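Local coordinates for carbohydrate binding family 6 (Clostridium thermocellum, PDB 5A8D), which probably hydrolyses terminal alpha-L-arabinofuranosyl residues in arabinose-containing glycans, as a member of glycoside hydrolase family 43, at residues A[212-217]-A[269-274]; A[275-280]-A[303-308]. All blocks are in the same frame, centred on the assembly; numbering follows the deposited sequence. Where two conformers were deposited one is given.

Interaction 1 of 2, residues A[212-217]-A[269-274]; sequences AAYMHK and HAIVEY
Ala212 faces His269 where two strands run almost parallel, their N-to-C directions differing by 7°, but the axes come no closer than 7.7 Å. That gap is too wide for strands of one sheet, so side chains and water fill it, as between the inner strands of adjacent beta-propeller blades. Tyr214 carries most of the contact. Its CG stands anti to the backbone N (chi1 -167°), which turns the ring toward the 269-271 backbone and brings Tyr214 CZ to 3.6 Å from Ala270 CA. Against the His269 imidazole the phenol ring is oblique, centroids 5.3 Å apart and planes at 47°. A glycerol beside Tyr214, probably from the crystallisation liquor, is consistent with a pocket there. His269 has its NE2 bonded to Ser225 of strand 221-228 and its ND1 to Asn267 O, which together fix the imidazole's rotation. Further along, Ile271 presents its CG2 methyl over a face of the His216 ring, 3.7 Å from the centroid and close to the normal, a CH-pi contact. His216 NE2 is hydrogen-bonded to the hydroxyl of Tyr308. Water supplies polar links between the segments, one of them weak. One molecule joins Tyr214 OH (3.1 Å) to the carbonyl O of Ile271 (2.7 Å); another accepts from His269 N at 2.9 Å and reaches Ala212 O only weakly. The chemistry therefore implies an interblade seam made of aromatic and aliphatic packing with water relays, in which the histidines are oriented by bonds from outside the pair.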
loop_
_atom_site.group_PDB
_atom_site.type_symbol
_atom_site.label_atom_id
_atom_site.label_comp_id
_atom_site.label_asym_id
_atom_site.label_seq_id
_atom_site.Cartn_x
_atom_site.Cartn_y
_atom_site.Cartn_z
ATOM N N ALA A 212 1.216 -34.283 -40.616
ATOM C CA ALA A 212 0.902 -35.541 -39.918
ATOM C C ALA A 212 -0.254 -35.401 -38.924
ATOM O O ALA A 212 -0.172 -35.986 -37.839
ATOM C CB ALA A 212 2.131 -36.142 -39.257
ATOM N N ALA A 213 -1.317 -34.720 -39.341
ATOM C CA ALA A 213 -2.569 -34.647 -38.568
ATOM C C ALA A 213 -3.097 -36.052 -38.275
ATOM O O ALA A 213 -3.148 -36.936 -39.160
ATOM C CB ALA A 213 -3.591 -33.845 -39.311
ATOM N N TYR A 214 -3.472 -36.301 -37.019
ATOM C CA TYR A 214 -3.881 -37.659 -36.644
ATOM C C TYR A 214 -4.904 -37.547 -35.515
ATOM O O TYR A 214 -4.759 -36.712 -34.655
ATOM C CB TYR A 214 -2.698 -38.489 -36.171
ATOM C CG TYR A 214 -2.957 -39.950 -36.050
ATOM C CD1 TYR A 214 -2.779 -40.825 -37.144
ATOM C CD2 TYR A 214 -3.395 -40.524 -34.856
ATOM C CE1 TYR A 214 -3.029 -42.175 -37.067
ATOM C CE2 TYR A 214 -3.707 -41.842 -34.789
ATOM C CZ TYR A 214 -3.458 -42.718 -35.858
ATOM O OH TYR A 214 -3.730 -44.040 -35.715
ATOM N N MET A 215 -5.916 -38.405 -35.517
ATOM C CA MET A 215 -6.969 -38.373 -34.525
ATOM C C MET A 215 -7.181 -39.752 -33.954
ATOM O O MET A 215 -7.294 -40.733 -34.694
ATOM C CB MET A 215 -8.269 -37.892 -35.157
ATOM C CG MET A 215 -9.473 -37.934 -34.206
ATOM S SD MET A 215 -9.298 -37.031 -32.683
ATOM C CE MET A 215 -8.861 -35.391 -33.205
ATOM N N HIS A 216 -7.207 -39.815 -32.631
ATOM C CA HIS A 216 -7.718 -40.988 -31.947
ATOM C C HIS A 216 -8.541 -40.575 -30.737
ATOM O O HIS A 216 -8.436 -39.468 -30.247
ATOM C CB HIS A 216 -6.581 -41.947 -31.553
ATOM C CG HIS A 216 -5.892 -41.622 -30.271
ATOM N ND1 HIS A 216 -4.811 -40.786 -30.209
ATOM C CD2 HIS A 216 -6.084 -42.081 -28.998
ATOM C CE1 HIS A 216 -4.394 -40.683 -28.969
ATOM N NE2 HIS A 216 -5.123 -41.497 -28.218
ATOM N N LYS A 217 -9.374 -41.511 -30.308
ATOM C CA LYS A 217 -10.275 -41.281 -29.218
ATOM C C LYS A 217 -9.962 -42.255 -28.089
ATOM O O LYS A 217 -9.762 -43.439 -28.331
ATOM C CB LYS A 217 -11.698 -41.420 -29.709
ATOM C CG LYS A 217 -12.740 -40.952 -28.712
ATOM C CD LYS A 217 -14.121 -40.860 -29.358
ATOM C CE LYS A 217 -15.151 -40.322 -28.379
ATOM N NZ LYS A 217 -16.529 -40.322 -28.951
ATOM N N HIS A 269 2.992 -40.913 -37.896
ATOM C CA HIS A 269 2.822 -41.809 -36.713
ATOM C C HIS A 269 1.423 -42.350 -36.668
ATOM O O HIS A 269 0.507 -41.819 -37.326
ATOM C CB HIS A 269 3.114 -41.051 -35.394
ATOM C CG HIS A 269 2.169 -39.922 -35.125
ATOM N ND1 HIS A 269 2.229 -38.727 -35.799
ATOM C CD2 HIS A 269 1.101 -39.827 -34.292
ATOM C CE1 HIS A 269 1.224 -37.953 -35.420
ATOM N NE2 HIS A 269 0.512 -38.606 -34.518
ATOM N N ALA A 270 1.250 -43.389 -35.879
ATOM C CA ALA A 270 -0.063 -43.919 -35.554
ATOM C C ALA A 270 -0.127 -44.116 -34.059
ATOM O O ALA A 270 0.897 -44.414 -33.432
ATOM C CB ALA A 270 -0.348 -45.229 -36.281
ATOM N N ILE A 271 -1.354 -44.078 -33.520
ATOM C CA ILE A 271 -1.615 -44.331 -32.116
ATOM C C ILE A 271 -2.771 -45.306 -32.079
ATOM O O ILE A 271 -3.852 -45.005 -32.637
ATOM C CB ILE A 271 -1.930 -43.064 -31.304
ATOM C CG1 ILE A 271 -0.752 -42.082 -31.405
ATOM C CG2 ILE A 271 -2.286 -43.410 -29.858
ATOM C CD1 ILE A 271 -0.924 -40.746 -30.672
ATOM N N VAL A 272 -2.528 -46.487 -31.527
ATOM C CA VAL A 272 -3.463 -47.597 -31.646
ATOM C C VAL A 272 -3.551 -48.398 -30.361
ATOM O O VAL A 272 -2.573 -48.548 -29.654
ATOM C CB VAL A 272 -3.003 -48.495 -32.838
ATOM C CG1 VAL A 272 -1.734 -49.295 -32.520
ATOM C CG2 VAL A 272 -4.135 -49.329 -33.357
ATOM N N GLU A 273 -4.734 -48.926 -30.071
ATOM C CA GLU A 273 -4.916 -49.795 -28.968
ATOM C C GLU A 273 -4.823 -51.257 -29.419
ATOM O O GLU A 273 -5.468 -51.647 -30.382
ATOM C CB GLU A 273 -6.277 -49.577 -28.288
ATOM C CG GLU A 273 -6.370 -50.365 -26.998
ATOM C CD GLU A 273 -7.677 -50.213 -26.227
ATOM O OE1 GLU A 273 -8.612 -49.586 -26.753
ATOM O OE2 GLU A 273 -7.738 -50.743 -25.075
ATOM N N TYR A 274 -4.050 -52.048 -28.717
ATOM C CA TYR A 274 -3.839 -53.468 -29.071
ATOM C C TYR A 274 -3.744 -54.275 -27.813
ATOM O O TYR A 274 -2.894 -54.043 -26.974
ATOM C CB TYR A 274 -2.595 -53.689 -29.984
ATOM C CG TYR A 274 -2.358 -55.105 -30.426
ATOM C CD1 TYR A 274 -3.369 -55.831 -31.093
ATOM C CD2 TYR A 274 -1.154 -55.778 -30.171
ATOM C CE1 TYR A 274 -3.175 -57.130 -31.470
ATOM C CE2 TYR A 274 -0.944 -57.086 -30.558
ATOM C CZ TYR A 274 -1.962 -57.771 -31.226
ATOM O OH TYR A 274 -1.764 -59.080 -31.594
HETATM O O HOH W 1 0.760 -39.182 -38.670
HETATM O O HOH W 2 -6.018 -45.548 -34.223
#

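Interaction 2 of 2, residues A[275-280]-A[303-308]; sequences KGNWYV and IDQMFY
Trp278 and Tyr308 form an edge-to-face pair: the tyrosine edge meets the indole face, its ring and the five-membered ring of Trp278 at 85°, centroids 5.1 Å apart. The phenol's OH lies over the indole face, 3.6 Å from Trp278 CD2, and is bonded to His216 NE2, which helps hold the T-shape. Facing the other side of the sheet, Tyr279 packs obliquely beside Ile303, its CD1 lying 3.8 Å from the CG2 methyl, and across the backbone of Gln305. The Gln305 chain, trans about CA-CB (chi1 -172°), runs out extended, carrying its amide obliquely across that of Asn277, planes 28° apart. Both nitrogens are donors and find acceptors elsewhere: Asn277 ND2 bonds Ala27 O, and Gln305 NE2 bonds Asp28, both of the second subunit. One water takes a bond from Tyr279 OH (2.6 Å) and, weakly, one from Asn277 ND2, and gives one to Gln305 OE1 (2.7 Å). A second links Trp278 N, Gln305 NE2 and Met306 O. On the backbone, Met306 N bonds Trp278 O (2.8 Å), and Val280 and Asp304 form a hydrogen-bonded antiparallel pair, with Val280 N to Asp304 O at 2.9 Å and Asp304 N to Val280 O at 3.0 Å. Asp304 also makes a salt bridge to Arg291. Chemically, the pair divides its work: an aromatic junction beside Trp278, and a hydrated amide patch meeting the neighbouring subunit beside Gln305.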
loop_
_atom_site.group_PDB
_atom_site.type_symbol
_atom_site.label_atom_id
_atom_site.label_comp_id
_atom_site.label_asym_id
_atom_site.label_seq_id
_atom_site.Cartn_x
_atom_site.Cartn_y
_atom_site.Cartn_z
ATOM N N LYS A 275 -4.645 -55.244 -27.666
ATOM C CA LYS A 275 -4.688 -56.125 -26.566
ATOM C C LYS A 275 -4.705 -55.369 -25.217
ATOM O O LYS A 275 -4.020 -55.720 -24.282
ATOM C CB LYS A 275 -3.593 -57.189 -26.711
ATOM C CG LYS A 275 -3.941 -58.142 -27.880
ATOM C CD LYS A 275 -2.992 -59.308 -28.010
ATOM C CE LYS A 275 -3.470 -60.274 -29.092
ATOM N NZ LYS A 275 -2.433 -61.321 -29.293
ATOM N N GLY A 276 -5.509 -54.316 -25.174
ATOM C CA GLY A 276 -5.725 -53.560 -23.971
ATOM C C GLY A 276 -4.679 -52.494 -23.656
ATOM O O GLY A 276 -4.827 -51.805 -22.669
ATOM N N ASN A 277 -3.620 -52.381 -24.461
ATOM C CA ASN A 277 -2.556 -51.388 -24.257
ATOM C C ASN A 277 -2.550 -50.431 -25.402
ATOM O O ASN A 277 -2.988 -50.771 -26.512
ATOM C CB ASN A 277 -1.211 -52.073 -24.211
ATOM C CG ASN A 277 -0.994 -52.897 -22.932
ATOM O OD1 ASN A 277 -1.704 -52.751 -21.968
ATOM N ND2 ASN A 277 0.026 -53.728 -22.936
ATOM N N TRP A 278 -2.054 -49.219 -25.166
ATOM C CA TRP A 278 -1.936 -48.219 -26.206
ATOM C C TRP A 278 -0.478 -48.114 -26.665
ATOM O O TRP A 278 0.445 -48.210 -25.854
ATOM C CB TRP A 278 -2.445 -46.879 -25.683
ATOM C CG TRP A 278 -3.910 -46.828 -25.620
ATOM C CD1 TRP A 278 -4.731 -47.277 -24.585
ATOM C CD2 TRP A 278 -4.760 -46.369 -26.639
ATOM N NE1 TRP A 278 -6.026 -47.060 -24.932
ATOM C CE2 TRP A 278 -6.089 -46.535 -26.191
ATOM C CE3 TRP A 278 -4.550 -45.838 -27.893
ATOM C CZ2 TRP A 278 -7.184 -46.146 -26.985
ATOM C CZ3 TRP A 278 -5.630 -45.476 -28.682
ATOM C CH2 TRP A 278 -6.942 -45.649 -28.206
ATOM N N TYR A 279 -0.301 -47.975 -27.967
ATOM C CA TYR A 279 1.024 -47.868 -28.570
ATOM C C TYR A 279 1.117 -46.712 -29.532
ATOM O O TYR A 279 0.161 -46.433 -30.271
ATOM C CB TYR A 279 1.409 -49.171 -29.304
ATOM C CG TYR A 279 1.426 -50.385 -28.445
ATOM C CD1 TYR A 279 2.514 -50.668 -27.647
ATOM C CD2 TYR A 279 0.297 -51.199 -28.317
ATOM C CE1 TYR A 279 2.531 -51.749 -26.798
ATOM C CE2 TYR A 279 0.308 -52.314 -27.493
ATOM C CZ TYR A 279 1.413 -52.566 -26.701
ATOM O OH TYR A 279 1.434 -53.620 -25.843
ATOM N N VAL A 280 2.266 -46.046 -29.547
ATOM C CA VAL A 280 2.587 -45.102 -30.604
ATOM C C VAL A 280 3.620 -45.762 -31.521
ATOM O O VAL A 280 4.601 -46.364 -31.073
ATOM C CB VAL A 280 2.996 -43.689 -30.098
ATOM C CG1 VAL A 280 4.207 -43.727 -29.193
ATOM C CG2 VAL A 280 3.184 -42.727 -31.255
ATOM N N ILE A 303 8.105 -48.892 -31.876
ATOM C CA ILE A 303 6.838 -49.041 -31.169
ATOM C C ILE A 303 7.089 -48.801 -29.682
ATOM O O ILE A 303 7.923 -49.482 -29.075
ATOM C CB ILE A 303 6.241 -50.425 -31.393
ATOM C CG1 ILE A 303 5.973 -50.673 -32.884
ATOM C CG2 ILE A 303 4.934 -50.599 -30.561
ATOM C CD1 ILE A 303 5.777 -52.166 -33.169
ATOM N N ASP A 304 6.431 -47.793 -29.125
ATOM C CA ASP A 304 6.500 -47.482 -27.695
ATOM C C ASP A 304 5.099 -47.620 -27.111
ATOM O O ASP A 304 4.108 -47.348 -27.756
ATOM C CB ASP A 304 6.917 -46.047 -27.496
ATOM C CG ASP A 304 8.393 -45.757 -27.964
ATOM O OD1 ASP A 304 9.155 -46.661 -28.299
ATOM O OD2 ASP A 304 8.727 -44.591 -28.029
ATOM N N GLN A 305 5.027 -48.022 -25.857
ATOM C CA GLN A 305 3.745 -48.129 -25.177
ATOM C C GLN A 305 3.419 -46.758 -24.567
ATOM O O GLN A 305 4.294 -46.086 -23.963
ATOM C CB GLN A 305 3.793 -49.192 -24.102
ATOM C CG GLN A 305 2.424 -49.456 -23.510
ATOM C CD GLN A 305 2.376 -50.643 -22.576
ATOM O OE1 GLN A 305 3.320 -51.431 -22.472
ATOM N NE2 GLN A 305 1.229 -50.799 -21.892
ATOM N N MET A 306 2.164 -46.360 -24.688
ATOM C CA MET A 306 1.696 -45.071 -24.218
ATOM C C MET A 306 0.780 -45.220 -23.016
ATOM O O MET A 306 -0.005 -46.195 -22.931
ATOM C CB MET A 306 0.956 -44.367 -25.331
ATOM C CG MET A 306 0.749 -42.909 -25.037
ATOM S SD MET A 306 0.076 -42.015 -26.489
ATOM C CE MET A 306 -1.477 -42.476 -26.206
ATOM N N PHE A 307 0.930 -44.318 -22.034
ATOM C CA PHE A 307 0.171 -44.348 -20.804
ATOM C C PHE A 307 -0.518 -43.010 -20.630
ATOM O O PHE A 307 0.038 -41.953 -21.003
ATOM C CB PHE A 307 1.078 -44.635 -19.609
ATOM C CG PHE A 307 1.717 -45.981 -19.667
ATOM C CD1 PHE A 307 2.849 -46.177 -20.438
ATOM C CD2 PHE A 307 1.117 -47.085 -19.088
ATOM C CE1 PHE A 307 3.420 -47.424 -20.564
ATOM C CE2 PHE A 307 1.696 -48.351 -19.188
ATOM C CZ PHE A 307 2.848 -48.526 -19.916
ATOM N N TYR A 308 -1.709 -43.037 -20.022
ATOM C CA TYR A 308 -2.437 -41.833 -19.709
ATOM C C TYR A 308 -2.514 -41.536 -18.236
ATOM O O TYR A 308 -2.614 -42.452 -17.397
ATOM C CB TYR A 308 -3.881 -41.977 -20.225
ATOM C CG TYR A 308 -4.050 -42.239 -21.665
ATOM C CD1 TYR A 308 -4.096 -41.202 -22.556
ATOM C CD2 TYR A 308 -4.212 -43.548 -22.173
ATOM C CE1 TYR A 308 -4.311 -41.428 -23.902
ATOM C CE2 TYR A 308 -4.391 -43.790 -23.522
ATOM C CZ TYR A 308 -4.448 -42.730 -24.383
ATOM O OH TYR A 308 -4.688 -42.938 -25.722
HETATM O O HOH W 3 2.714 -53.774 -23.630
HETATM O O HOH W 4 -0.890 -48.679 -22.563
#

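In the fold
Interaction 1 closes along the chain before interaction 2 opens, and their centres lie 11 Å apart. Strand 269-274 leads directly into strand 277-283, its neighbour in the four-stranded sheet completed by 301-308 and 314-319; Val272 O and Tyr279 N, 2.9 Å apart, probably bond across that step. Interaction 1 thus joins the inner edges of two sheets, 8 Å from the chain centre, whereas interaction 2 lies within one sheet, 16 Å out. This fits successive blades of the five-bladed propeller of family 43. His216, Trp278 and Tyr308 bring the two contacts together, so that the interblade seam and one face of the last sheet share an aromatic cluster.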